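Local coordinates for protein acyl-coa oxidase (Arabidopsis thaliana, PDB 1W07) that catalyses the FAD-dependent oxidation of long- and medium-chain acyl-CoAs to 2-trans-enoyl-CoAs in peroxisomal beta-oxidation, passing the electrons to oxygen to form hydrogen peroxide, at residues Y135-L140 with Q147-T152; S172-G177 with G223-K228; Y189-T194 with Y199-F204. The protein carries 1 engineered substitution. All blocks are in the same frame, centred on the assembly; numbering follows the deposited sequence.

Interaction 1 (Y135-L140 with Q147-T152). With FAD (flavin-adenine dinucleotide), chain I.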
loop_
_atom_site.group_PDB
_atom_site.type_symbol
_atom_site.label_atom_id
_atom_site.label_comp_id
_atom_site.label_asym_id
_atom_site.label_seq_id
_atom_site.Cartn_x
_atom_site.Cartn_y
_atom_site.Cartn_z
ATOM N N TYR B 135 -19.042 -20.437 0.473
ATOM C CA TYR B 135 -18.000 -21.327 0.989
ATOM C C TYR B 135 -17.681 -20.926 2.430
ATOM O O TYR B 135 -16.905 -19.999 2.656
ATOM C CB TYR B 135 -16.745 -21.179 0.119
ATOM C CG TYR B 135 -15.714 -22.262 0.286
ATOM C CD1 TYR B 135 -15.872 -23.499 -0.336
ATOM C CD2 TYR B 135 -14.581 -22.059 1.081
ATOM C CE1 TYR B 135 -14.932 -24.504 -0.171
ATOM C CE2 TYR B 135 -13.639 -23.068 1.246
ATOM C CZ TYR B 135 -13.827 -24.287 0.621
ATOM O OH TYR B 135 -12.915 -25.300 0.812
ATOM N N ALA B 136 -18.262 -21.628 3.400
ATOM C CA ALA B 136 -18.049 -21.291 4.803
ATOM C C ALA B 136 -16.994 -22.153 5.484
ATOM O O ALA B 136 -17.298 -23.165 6.124
ATOM C CB ALA B 136 -19.366 -21.360 5.563
ATOM N N GLN B 137 -15.741 -21.744 5.341
ATOM C CA GLN B 137 -14.665 -22.499 5.951
ATOM C C GLN B 137 -14.039 -21.704 7.097
ATOM O O GLN B 137 -14.093 -22.116 8.251
ATOM C CB GLN B 137 -13.627 -22.843 4.872
ATOM C CG GLN B 137 -12.353 -23.506 5.371
ATOM C CD GLN B 137 -11.457 -23.958 4.229
ATOM O OE1 GLN B 137 -11.782 -24.899 3.506
ATOM N NE2 GLN B 137 -10.334 -23.271 4.045
ATOM N N THR B 138 -13.469 -20.553 6.769
ATOM C CA THR B 138 -12.809 -19.705 7.752
ATOM C C THR B 138 -13.670 -19.327 8.959
ATOM O O THR B 138 -14.876 -19.116 8.846
ATOM C CB THR B 138 -12.285 -18.424 7.076
ATOM O OG1 THR B 138 -11.332 -18.799 6.076
ATOM C CG2 THR B 138 -11.623 -17.502 8.088
ATOM N N GLU B 139 -13.022 -19.243 10.116
ATOM C CA GLU B 139 -13.688 -18.872 11.353
ATOM C C GLU B 139 -12.913 -17.714 11.966
ATOM O O GLU B 139 -11.837 -17.359 11.495
ATOM C CB GLU B 139 -13.707 -20.053 12.345
ATOM C CG GLU B 139 -14.025 -21.401 11.696
ATOM C CD GLU B 139 -14.194 -22.550 12.696
ATOM O OE1 GLU B 139 -13.393 -22.663 13.649
ATOM O OE2 GLU B 139 -15.125 -23.356 12.500
ATOM N N LEU B 140 -13.469 -17.133 13.021
ATOM C CA LEU B 140 -12.821 -16.032 13.719
ATOM C C LEU B 140 -11.410 -16.417 14.137
ATOM O O LEU B 140 -10.457 -15.669 13.922
ATOM C CB LEU B 140 -13.617 -15.635 14.967
ATOM C CG LEU B 140 -14.631 -14.501 14.790
ATOM C CD1 LEU B 140 -15.524 -14.381 16.021
ATOM C CD2 LEU B 140 -13.876 -13.202 14.542
ATOM N N GLN B 147 -6.902 -27.000 9.546
ATOM C CA GLN B 147 -6.985 -28.161 10.429
ATOM C C GLN B 147 -7.325 -27.772 11.858
ATOM O O GLN B 147 -7.615 -28.635 12.690
ATOM C CB GLN B 147 -5.676 -28.949 10.393
ATOM C CG GLN B 147 -5.362 -29.528 9.016
ATOM C CD GLN B 147 -6.482 -30.414 8.492
ATOM O OE1 GLN B 147 -6.849 -31.402 9.126
ATOM N NE2 GLN B 147 -7.031 -30.060 7.331
ATOM N N GLY B 148 -7.312 -26.470 12.138
ATOM C CA GLY B 148 -7.638 -25.988 13.473
ATOM C C GLY B 148 -9.084 -25.542 13.635
ATOM O O GLY B 148 -9.451 -25.079 14.713
ATOM N N LEU B 149 -9.902 -25.667 12.587
ATOM C CA LEU B 149 -11.314 -25.273 12.671
ATOM C C LEU B 149 -11.948 -25.907 13.903
ATOM O O LEU B 149 -11.650 -27.063 14.219
ATOM C CB LEU B 149 -12.090 -25.717 11.425
ATOM C CG LEU B 149 -11.649 -25.082 10.105
ATOM C CD1 LEU B 149 -12.584 -25.532 8.987
ATOM C CD2 LEU B 149 -11.642 -23.559 10.248
ATOM N N GLU B 150 -12.816 -25.148 14.578
ATOM C CA GLU B 150 -13.496 -25.586 15.801
ATOM C C GLU B 150 -14.931 -26.060 15.580
ATOM O O GLU B 150 -15.472 -26.800 16.400
ATOM C CB GLU B 150 -13.522 -24.448 16.834
ATOM C CG GLU B 150 -12.159 -23.882 17.187
ATOM C CD GLU B 150 -12.231 -22.769 18.211
ATOM O OE1 GLU B 150 -12.664 -23.033 19.356
ATOM O OE2 GLU B 150 -11.859 -21.624 17.875
ATOM N N THR B 151 -15.559 -25.627 14.494
ATOM C CA THR B 151 -16.934 -26.046 14.238
ATOM C C THR B 151 -16.982 -27.574 14.168
ATOM O O THR B 151 -16.107 -28.210 13.580
ATOM C CB THR B 151 -17.472 -25.421 12.928
ATOM O OG1 THR B 151 -17.430 -23.995 13.047
ATOM C CG2 THR B 151 -18.934 -25.860 12.673
ATOM N N THR B 152 -17.993 -28.165 14.789
ATOM C CA THR B 152 -18.106 -29.614 14.786
ATOM C C THR B 152 -19.332 -30.125 14.054
ATOM O O THR B 152 -20.339 -29.431 13.951
ATOM C CB THR B 152 -18.138 -30.171 16.227
ATOM O OG1 THR B 152 -19.227 -29.585 16.937
ATOM C CG2 THR B 152 -16.866 -29.842 16.948
HETATM P PA FAD I . -3.081 -15.905 9.662
HETATM O O1A FAD I . -2.837 -17.156 8.912
HETATM O O2A FAD I . -3.571 -16.011 11.053
HETATM O O5B FAD I . -1.734 -15.027 9.627
HETATM C C5B FAD I . -1.631 -13.802 10.357
HETATM C C4B FAD I . -0.164 -13.374 10.459
HETATM O O4B FAD I . 0.556 -14.451 11.087
HETATM C C3B FAD I . 0.454 -13.185 9.070
HETATM O O3B FAD I . 1.550 -12.271 9.152
HETATM C C2B FAD I . 0.950 -14.593 8.746
HETATM O O2B FAD I . 2.076 -14.530 7.869
HETATM C C1B FAD I . 1.451 -15.033 10.125
HETATM N N9A FAD I . 1.475 -16.510 10.238
HETATM C C8A FAD I . 0.418 -17.303 10.423
HETATM N N7A FAD I . 0.817 -18.575 10.471
HETATM C C5A FAD I . 2.135 -18.595 10.310
HETATM C C6A FAD I . 3.085 -19.609 10.283
HETATM N N6A FAD I . 2.731 -20.888 10.345
HETATM N N1A FAD I . 4.432 -19.258 10.131
HETATM C C2A FAD I . 4.791 -17.913 10.000
HETATM N N3A FAD I . 3.858 -16.978 10.020
HETATM C C4A FAD I . 2.556 -17.279 10.169
HETATM N N1 FAD I . -12.773 -17.726 3.878
HETATM C C2 FAD I . -13.768 -18.645 3.520
HETATM O O2 FAD I . -13.832 -19.733 4.087
HETATM N N3 FAD I . -14.691 -18.301 2.521
HETATM C C4 FAD I . -14.620 -17.051 1.895
HETATM O O4 FAD I . -15.416 -16.774 0.996
HETATM C C4X FAD I . -13.642 -16.136 2.274
HETATM N N5 FAD I . -13.606 -14.850 1.714
HETATM C C5X FAD I . -12.640 -13.917 2.100
HETATM C C6 FAD I . -12.693 -12.614 1.617
HETATM C C7 FAD I . -11.804 -11.656 2.087
HETATM C C7M FAD I . -11.905 -10.231 1.543
HETATM C C8 FAD I . -10.846 -12.004 3.047
HETATM C C8M FAD I . -9.854 -10.970 3.581
HETATM C C9 FAD I . -10.791 -13.311 3.518
HETATM C C9A FAD I . -11.679 -14.276 3.054
HETATM N N10 FAD I . -11.681 -15.578 3.573
HETATM C C10 FAD I . -12.716 -16.472 3.253
HETATM C "C1'" FAD I . -10.661 -16.007 4.562
HETATM C "C2'" FAD I . -9.334 -16.296 3.853
HETATM O "O2'" FAD I . -9.539 -17.241 2.800
HETATM C "C3'" FAD I . -8.221 -16.802 4.776
HETATM O "O3'" FAD I . -8.653 -17.994 5.438
HETATM C "C4'" FAD I . -7.817 -15.772 5.834
HETATM O "O4'" FAD I . -7.897 -14.439 5.323
HETATM C "C5'" FAD I . -6.388 -16.064 6.293
HETATM O "O5'" FAD I . -5.916 -15.020 7.144
HETATM P P FAD I . -5.664 -15.283 8.708
HETATM O O1P FAD I . -6.437 -14.261 9.445
HETATM O O2P FAD I . -5.914 -16.713 8.998
HETATM O O3P FAD I . -4.094 -14.970 8.836
HETATM O O HOH W 1 -11.630 -21.169 15.130
#

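Interaction 2 (S172-G177 with G223-K228). With FAD (flavin-adenine dinucleotide), chain I.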
loop_
_atom_site.group_PDB
_atom_site.type_symbol
_atom_site.label_atom_id
_atom_site.label_comp_id
_atom_site.label_asym_id
_atom_site.label_seq_id
_atom_site.Cartn_x
_atom_site.Cartn_y
_atom_site.Cartn_z
ATOM N N SER B 172 -17.052 -19.338 15.374
ATOM C CA SER B 172 -17.982 -18.723 14.427
ATOM C C SER B 172 -17.348 -18.546 13.044
ATOM O O SER B 172 -16.200 -18.118 12.935
ATOM C CB SER B 172 -18.430 -17.353 14.947
ATOM O OG SER B 172 -18.952 -17.441 16.260
ATOM N N LYS B 173 -18.095 -18.867 11.994
ATOM C CA LYS B 173 -17.595 -18.711 10.627
ATOM C C LYS B 173 -17.446 -17.207 10.460
ATOM O O LYS B 173 -18.264 -16.441 10.970
ATOM C CB LYS B 173 -18.584 -19.270 9.598
ATOM C CG LYS B 173 -18.741 -20.773 9.681
ATOM C CD LYS B 173 -17.381 -21.446 9.539
ATOM C CE LYS B 173 -17.479 -22.949 9.722
ATOM N NZ LYS B 173 -16.157 -23.646 9.584
ATOM N N TRP B 174 -16.414 -16.782 9.743
ATOM C CA TRP B 174 -16.141 -15.358 9.589
ATOM C C TRP B 174 -15.347 -15.125 8.303
ATOM O O TRP B 174 -14.290 -15.729 8.115
ATOM C CB TRP B 174 -15.341 -14.906 10.824
ATOM C CG TRP B 174 -15.204 -13.420 11.015
ATOM C CD1 TRP B 174 -14.297 -12.589 10.412
ATOM C CD2 TRP B 174 -16.034 -12.587 11.824
ATOM N NE1 TRP B 174 -14.523 -11.298 10.795
ATOM C CE2 TRP B 174 -15.580 -11.264 11.666
ATOM C CE3 TRP B 174 -17.130 -12.832 12.669
ATOM C CZ2 TRP B 174 -16.181 -10.179 12.322
ATOM C CZ3 TRP B 174 -17.727 -11.763 13.319
ATOM C CH2 TRP B 174 -17.249 -10.443 13.140
ATOM N N TRP B 175 -15.895 -14.260 7.449
ATOM C CA TRP B 175 -15.354 -13.854 6.139
ATOM C C TRP B 175 -16.051 -14.371 4.877
ATOM O O TRP B 175 -15.976 -13.726 3.825
ATOM C CB TRP B 175 -13.840 -14.164 6.010
ATOM C CG TRP B 175 -12.983 -13.088 6.608
ATOM C CD1 TRP B 175 -12.198 -13.180 7.715
ATOM C CD2 TRP B 175 -12.951 -11.709 6.205
ATOM N NE1 TRP B 175 -11.686 -11.937 8.041
ATOM C CE2 TRP B 175 -12.137 -11.017 7.132
ATOM C CE3 TRP B 175 -13.542 -10.993 5.156
ATOM C CZ2 TRP B 175 -11.903 -9.644 7.044
ATOM C CZ3 TRP B 175 -13.308 -9.619 5.066
ATOM C CH2 TRP B 175 -12.496 -8.963 6.008
ATOM N N PRO B 176 -16.734 -15.535 4.940
ATOM C CA PRO B 176 -17.390 -16.054 3.742
ATOM C C PRO B 176 -18.177 -15.053 2.886
ATOM O O PRO B 176 -19.152 -14.456 3.343
ATOM C CB PRO B 176 -18.250 -17.180 4.294
ATOM C CG PRO B 176 -17.328 -17.762 5.355
ATOM C CD PRO B 176 -16.888 -16.482 6.065
ATOM N N GLY B 177 -17.740 -14.869 1.642
ATOM C CA GLY B 177 -18.425 -13.957 0.736
ATOM C C GLY B 177 -19.796 -14.514 0.372
ATOM O O GLY B 177 -19.923 -15.713 0.130
ATOM N N GLY B 223 -24.943 -12.999 9.683
ATOM C CA GLY B 223 -24.935 -11.564 9.466
ATOM C C GLY B 223 -23.678 -11.138 8.735
ATOM O O GLY B 223 -22.847 -11.979 8.386
ATOM N N ASP B 224 -23.550 -9.831 8.514
ATOM C CA ASP B 224 -22.405 -9.245 7.823
ATOM C C ASP B 224 -21.332 -8.882 8.837
ATOM O O ASP B 224 -21.636 -8.426 9.939
ATOM C CB ASP B 224 -22.877 -8.013 7.034
ATOM C CG ASP B 224 -21.772 -7.364 6.225
ATOM O OD1 ASP B 224 -21.047 -6.515 6.785
ATOM O OD2 ASP B 224 -21.620 -7.710 5.033
ATOM N N ILE B 225 -20.065 -9.063 8.467
ATOM C CA ILE B 225 -18.971 -8.783 9.401
ATOM C C ILE B 225 -18.528 -7.323 9.486
ATOM O O ILE B 225 -17.707 -6.977 10.337
ATOM C CB ILE B 225 -17.730 -9.628 9.082
ATOM C CG1 ILE B 225 -17.192 -9.277 7.683
ATOM C CG2 ILE B 225 -18.076 -11.107 9.165
ATOM C CD1 ILE B 225 -15.849 -9.913 7.395
ATOM N N GLY B 226 -19.062 -6.469 8.620
ATOM C CA GLY B 226 -18.684 -5.069 8.696
ATOM C C GLY B 226 -18.001 -4.468 7.480
ATOM O O GLY B 226 -17.655 -5.159 6.524
ATOM N N THR B 227 -17.803 -3.154 7.536
ATOM C CA THR B 227 -17.188 -2.409 6.451
ATOM C C THR B 227 -15.708 -2.733 6.313
ATOM O O THR B 227 -14.981 -2.866 7.299
ATOM C CB THR B 227 -17.385 -0.882 6.647
ATOM O OG1 THR B 227 -18.784 -0.597 6.653
ATOM C CG2 THR B 227 -16.727 -0.095 5.515
ATOM N N LYS B 228 -15.261 -2.849 5.071
ATOM C CA LYS B 228 -13.880 -3.193 4.784
ATOM C C LYS B 228 -13.104 -2.046 4.150
ATOM O O LYS B 228 -13.660 -1.030 3.744
ATOM C CB LYS B 228 -13.853 -4.418 3.860
ATOM C CG LYS B 228 -14.327 -5.711 4.557
ATOM C CD LYS B 228 -15.192 -6.610 3.673
ATOM C CE LYS B 228 -16.476 -5.916 3.261
ATOM N NZ LYS B 228 -17.392 -6.859 2.573
HETATM P PA FAD I . -3.081 -15.905 9.662
HETATM O O1A FAD I . -2.837 -17.156 8.912
HETATM O O2A FAD I . -3.571 -16.011 11.053
HETATM O O5B FAD I . -1.734 -15.027 9.627
HETATM C C5B FAD I . -1.631 -13.802 10.357
HETATM C C4B FAD I . -0.164 -13.374 10.459
HETATM O O4B FAD I . 0.556 -14.451 11.087
HETATM C C3B FAD I . 0.454 -13.185 9.070
HETATM O O3B FAD I . 1.550 -12.271 9.152
HETATM C C2B FAD I . 0.950 -14.593 8.746
HETATM O O2B FAD I . 2.076 -14.530 7.869
HETATM C C1B FAD I . 1.451 -15.033 10.125
HETATM N N9A FAD I . 1.475 -16.510 10.238
HETATM C C8A FAD I . 0.418 -17.303 10.423
HETATM N N7A FAD I . 0.817 -18.575 10.471
HETATM C C5A FAD I . 2.135 -18.595 10.310
HETATM C C6A FAD I . 3.085 -19.609 10.283
HETATM N N6A FAD I . 2.731 -20.888 10.345
HETATM N N1A FAD I . 4.432 -19.258 10.131
HETATM C C2A FAD I . 4.791 -17.913 10.000
HETATM N N3A FAD I . 3.858 -16.978 10.020
HETATM C C4A FAD I . 2.556 -17.279 10.169
HETATM N N1 FAD I . -12.773 -17.726 3.878
HETATM C C2 FAD I . -13.768 -18.645 3.520
HETATM O O2 FAD I . -13.832 -19.733 4.087
HETATM N N3 FAD I . -14.691 -18.301 2.521
HETATM C C4 FAD I . -14.620 -17.051 1.895
HETATM O O4 FAD I . -15.416 -16.774 0.996
HETATM C C4X FAD I . -13.642 -16.136 2.274
HETATM N N5 FAD I . -13.606 -14.850 1.714
HETATM C C5X FAD I . -12.640 -13.917 2.100
HETATM C C6 FAD I . -12.693 -12.614 1.617
HETATM C C7 FAD I . -11.804 -11.656 2.087
HETATM C C7M FAD I . -11.905 -10.231 1.543
HETATM C C8 FAD I . -10.846 -12.004 3.047
HETATM C C8M FAD I . -9.854 -10.970 3.581
HETATM C C9 FAD I . -10.791 -13.311 3.518
HETATM C C9A FAD I . -11.679 -14.276 3.054
HETATM N N10 FAD I . -11.681 -15.578 3.573
HETATM C C10 FAD I . -12.716 -16.472 3.253
HETATM C "C1'" FAD I . -10.661 -16.007 4.562
HETATM C "C2'" FAD I . -9.334 -16.296 3.853
HETATM O "O2'" FAD I . -9.539 -17.241 2.800
HETATM C "C3'" FAD I . -8.221 -16.802 4.776
HETATM O "O3'" FAD I . -8.653 -17.994 5.438
HETATM C "C4'" FAD I . -7.817 -15.772 5.834
HETATM O "O4'" FAD I . -7.897 -14.439 5.323
HETATM C "C5'" FAD I . -6.388 -16.064 6.293
HETATM O "O5'" FAD I . -5.916 -15.020 7.144
HETATM P P FAD I . -5.664 -15.283 8.708
HETATM O O1P FAD I . -6.437 -14.261 9.445
HETATM O O2P FAD I . -5.914 -16.713 8.998
HETATM O O3P FAD I . -4.094 -14.970 8.836
#

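Interaction 3 (Y189-T194 with Y199-F204)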
loop_
_atom_site.group_PDB
_atom_site.type_symbol
_atom_site.label_atom_id
_atom_site.label_comp_id
_atom_site.label_asym_id
_atom_site.label_seq_id
_atom_site.Cartn_x
_atom_site.Cartn_y
_atom_site.Cartn_z
ATOM N N TYR B 189 -17.525 -26.343 6.600
ATOM C CA TYR B 189 -16.432 -27.238 6.956
ATOM C C TYR B 189 -16.294 -27.317 8.476
ATOM O O TYR B 189 -16.228 -26.301 9.168
ATOM C CB TYR B 189 -15.118 -26.788 6.291
ATOM C CG TYR B 189 -15.131 -27.009 4.792
ATOM C CD1 TYR B 189 -15.714 -26.073 3.937
ATOM C CD2 TYR B 189 -14.652 -28.199 4.234
ATOM C CE1 TYR B 189 -15.825 -26.316 2.567
ATOM C CE2 TYR B 189 -14.768 -28.455 2.864
ATOM C CZ TYR B 189 -15.358 -27.511 2.036
ATOM O OH TYR B 189 -15.533 -27.778 0.698
ATOM N N ALA B 190 -16.280 -28.544 8.983
ATOM C CA ALA B 190 -16.185 -28.783 10.415
ATOM C C ALA B 190 -15.522 -30.120 10.675
ATOM O O ALA B 190 -15.353 -30.934 9.764
ATOM C CB ALA B 190 -17.587 -28.772 11.040
ATOM N N ARG B 191 -15.150 -30.338 11.929
ATOM C CA ARG B 191 -14.515 -31.579 12.340
ATOM C C ARG B 191 -15.566 -32.681 12.308
ATOM O O ARG B 191 -16.602 -32.583 12.970
ATOM C CB ARG B 191 -13.959 -31.430 13.758
ATOM C CG ARG B 191 -13.209 -30.120 13.992
ATOM C CD ARG B 191 -12.323 -30.200 15.229
ATOM N NE ARG B 191 -11.161 -31.042 14.978
ATOM C CZ ARG B 191 -10.044 -30.625 14.390
ATOM N NH1 ARG B 191 -9.917 -29.360 14.001
ATOM N NH2 ARG B 191 -9.061 -31.487 14.157
ATOM N N LEU B 192 -15.306 -33.727 11.535
ATOM C CA LEU B 192 -16.244 -34.842 11.434
ATOM C C LEU B 192 -16.145 -35.700 12.701
ATOM O O LEU B 192 -15.103 -36.289 12.989
ATOM C CB LEU B 192 -15.917 -35.682 10.198
ATOM C CG LEU B 192 -17.018 -36.571 9.615
ATOM C CD1 LEU B 192 -16.468 -37.314 8.413
ATOM C CD2 LEU B 192 -17.519 -37.554 10.654
ATOM N N ILE B 193 -17.234 -35.761 13.454
ATOM C CA ILE B 193 -17.258 -36.542 14.678
ATOM C C ILE B 193 -18.277 -37.677 14.578
ATOM O O ILE B 193 -19.458 -37.447 14.303
ATOM C CB ILE B 193 -17.601 -35.659 15.894
ATOM C CG1 ILE B 193 -16.616 -34.490 16.000
ATOM C CG2 ILE B 193 -17.525 -36.475 17.158
ATOM C CD1 ILE B 193 -16.912 -33.549 17.168
ATOM N N THR B 194 -17.803 -38.902 14.784
ATOM C CA THR B 194 -18.654 -40.087 14.736
ATOM C C THR B 194 -17.965 -41.218 15.493
ATOM O O THR B 194 -16.737 -41.346 15.463
ATOM C CB THR B 194 -18.928 -40.534 13.281
ATOM O OG1 THR B 194 -19.871 -41.610 13.283
ATOM C CG2 THR B 194 -17.650 -40.996 12.607
ATOM N N TYR B 199 -12.523 -37.265 13.019
ATOM C CA TYR B 199 -11.899 -37.687 11.767
ATOM C C TYR B 199 -11.391 -36.552 10.879
ATOM O O TYR B 199 -11.099 -36.758 9.699
ATOM C CB TYR B 199 -12.869 -38.559 10.961
ATOM C CG TYR B 199 -13.067 -39.940 11.538
ATOM C CD1 TYR B 199 -14.022 -40.179 12.527
ATOM C CD2 TYR B 199 -12.280 -41.007 11.111
ATOM C CE1 TYR B 199 -14.189 -41.456 13.074
ATOM C CE2 TYR B 199 -12.435 -42.281 11.651
ATOM C CZ TYR B 199 -13.389 -42.499 12.628
ATOM O OH TYR B 199 -13.546 -43.761 13.156
ATOM N N GLY B 200 -11.286 -35.353 11.436
ATOM C CA GLY B 200 -10.792 -34.240 10.647
ATOM C C GLY B 200 -11.841 -33.380 9.967
ATOM O O GLY B 200 -13.047 -33.610 10.085
ATOM N N ILE B 201 -11.360 -32.387 9.230
ATOM C CA ILE B 201 -12.212 -31.437 8.532
ATOM C C ILE B 201 -12.873 -32.009 7.284
ATOM O O ILE B 201 -12.205 -32.553 6.410
ATOM C CB ILE B 201 -11.400 -30.185 8.113
ATOM C CG1 ILE B 201 -10.613 -29.644 9.313
ATOM C CG2 ILE B 201 -12.333 -29.136 7.527
ATOM C CD1 ILE B 201 -11.462 -29.215 10.472
ATOM N N HIS B 202 -14.192 -31.869 7.211
ATOM C CA HIS B 202 -14.978 -32.336 6.076
ATOM C C HIS B 202 -15.990 -31.270 5.675
ATOM O O HIS B 202 -16.268 -30.348 6.442
ATOM C CB HIS B 202 -15.722 -33.627 6.427
ATOM C CG HIS B 202 -14.851 -34.843 6.457
ATOM N ND1 HIS B 202 -13.985 -35.115 7.494
ATOM C CD2 HIS B 202 -14.673 -35.833 5.549
ATOM C CE1 HIS B 202 -13.310 -36.219 7.224
ATOM N NE2 HIS B 202 -13.708 -36.674 6.048
ATOM N N GLY B 203 -16.539 -31.416 4.470
ATOM C CA GLY B 203 -17.522 -30.470 3.969
ATOM C C GLY B 203 -18.946 -30.986 4.115
ATOM O O GLY B 203 -19.232 -32.147 3.811
ATOM N N PHE B 204 -19.837 -30.109 4.570
ATOM C CA PHE B 204 -21.239 -30.438 4.787
ATOM C C PHE B 204 -22.145 -29.351 4.198
ATOM O O PHE B 204 -21.886 -28.161 4.367
ATOM C CB PHE B 204 -21.518 -30.552 6.291
ATOM C CG PHE B 204 -20.671 -31.576 6.998
ATOM C CD1 PHE B 204 -21.181 -32.841 7.286
ATOM C CD2 PHE B 204 -19.356 -31.281 7.369
ATOM C CE1 PHE B 204 -20.396 -33.798 7.933
ATOM C CE2 PHE B 204 -18.565 -32.232 8.015
ATOM C CZ PHE B 204 -19.088 -33.495 8.298
#

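Interaction 1 (Y135-L140 with Q147-T152)
Glu139 sets CG anti to its own carbonyl carbon (chi1 -42°) and then runs out extended (chi2 -174°), which carries its carboxylate to the backbone of Glu150 and Thr151. The contact belongs to the flavin-binding loop that follows strand 133-136 in the middle beta domain of the acyl-CoA dehydrogenase and oxidase fold. Both carboxylate oxygens work. OE1 of Glu139 receives Glu150 N at 2.7 Å in an almost straight bond, met on the syn side but tilted out of the carboxylate plane. OE2 takes Thr151 N on its syn lone pair at 3.1 Å, and Thr151 OG1 donates to the same Glu139 OE2 in a very short bond of 2.5 Å. With the salt bridge from Lys173 NZ added, Glu139 OE2 has three donors, which would favour an ionised carboxylate in this buried place. Alongside the carboxylate, Leu149 sets its CD2 methyl 3.5 Å from Glu139 CG; that methyl also touches Gln137 O. With an alanine in place of Glu139, the N-H groups of Glu150 and Thr151 would probably lose these acceptors and Lys173 its carboxylate partner, though not its carbonyl ones, leaving the 149-151 loop freer to shift.

The backbone leading up to Glu139 grips the pyrimidine end of the flavin. Flavin N3 donates to Tyr135 O, while Gln137 N and Thr138 N both donate to flavin O2, Thr138 N lying 2.8 Å from that O2. Such donors around O2 and N1 are likely to stabilise negative charge on the reduced ring. Thr138 OG1 completes the grip, giving a hydrogen bond to flavin N1 at 2.8 Å from Thr138 OG1 and accepting one from the ribityl O3' at 2.9 Å from that same OG1.

Interaction 2 (S172-G177 with G223-K228)
The flavin pocket is backed here by a layer of two tryptophans and an isoleucine in the middle beta domain, where strand 173-174 and the loop after strand 220-224 meet beside the flavin. These are the outer strands of a three-stranded antiparallel sheet, with strand 240-244 between them. Ile225 fills the angle between Trp174 and Trp175 and puts a different methyl on each indole. With CG1 between the backbone N and the carbonyl carbon (chi1 63°) and CD1 extended beyond it (chi2 171°), CG2 and CD1 reach different rings. CG2 of Ile225 lies 3.6 Å from the centroid of the Trp174 six-membered ring, a CH-pi contact close to the ring normal. CD1 of Ile225 makes a second one, 3.4 Å from the centroid of the six-membered ring of Trp175. The opposite face of Trp175 lies over the dimethylbenzene end of the isoalloxazine, with Trp175 CE3 at 3.6 Å from FAD C8; the indole is thus held between Ile225 and the cofactor. Lys228 closes the rim of that indole with its aliphatic chain, CD of Lys228 lying 3.8 Å from Trp175 CZ3, and sends NZ on to Asn239 and Tyr234.

Trp174 NE1 is buried and finds no hydrogen-bonding partner in the model. His402 of the second subunit meets both indoles, and Phe630 of that subunit packs edge-to-face with Trp174, so the layer is itself part of the dimer interface. Asp224 folds back into an Asx turn, its OD1 accepting Gly226 N at 2.7 Å, and Arg58 forms a salt bridge with that oxygen. Beyond the indoles the backbone turns in to the flavin edge, where Gly177 N donates to FAD O4 at 3.1 Å in a nearly straight bond.

Interaction 3 (Y189-T194 with Y199-F204)
Leu192 and His202 form a compact pair across the two strands. Leu192 has CG turned anti to its backbone N (chi1 -159°) and an extended end, which lays CD1 over the centre of the imidazole, 3.4 Å from the centroid of the His202 ring. The imidazole is kept from turning by a bond from His202 ND1 to Gly200 O at 3.1 Å, with that oxygen in the ring plane, while NE2 is tied to Tyr267. Gly200 O is gripped twice: Leu192 N reaches it at 2.7 Å, from the face of the carbonyl plane opposite to His202 ND1. Phe204 turns its edge to Leu192, CZ of Phe204 meeting Leu192 CG at 3.9 Å.

On the face that carries Tyr189, Arg191 and Ile201, the Tyr189 ring covers Gly203, whose CA sits over the phenol ring, 4.0 Å from the Tyr189 centroid; a CB at Gly203 would be tight against Tyr189 CE2. Ile201 brings CG2 to the edge of that ring and CD1 toward Arg191, whose chain bends at chi3 (73°) so that NE pairs with Asp198 and NH1 with Gln147 O and Leu149 O. Toward the turn, Thr194 CG2 touches Tyr199 CE1 at 3.5 Å.

Ala190 and His202 form a hydrogen-bonded pair flanked by the non-hydrogen-bonded pairs Tyr189-Gly203 and Arg191-Ile201. Tyr199 and Gly200 both stand opposite Leu192, Tyr199 N donating to Leu192 O at 2.8 Å: a beta bulge in the twisted antiparallel hairpin of strands 185-194 and 197-207, within the mixed sheet of the middle beta domain.

All three interactions lie in the middle beta domain, and Lys173 joins them: its NZ bonds Gln137 O at 2.9 Å and Tyr189 O at 2.7 Å, so interaction 2 reaches into interactions 1 and 3. Interactions 1 and 2, with centres about 13 Å apart, hold the same flavin at its pyrimidine edge and against one ring face, and Leu140 N meets Ser172 O at 2.9 Å between them. Interaction 3 does not touch the cofactor; it borders interaction 1 through Thr151 O and Arg191 N, 2.9 Å apart, and through the rings of Tyr135 and Tyr189. The Gln137 side chain lies about 6 Å from that of Glu424, the probable proton acceptor.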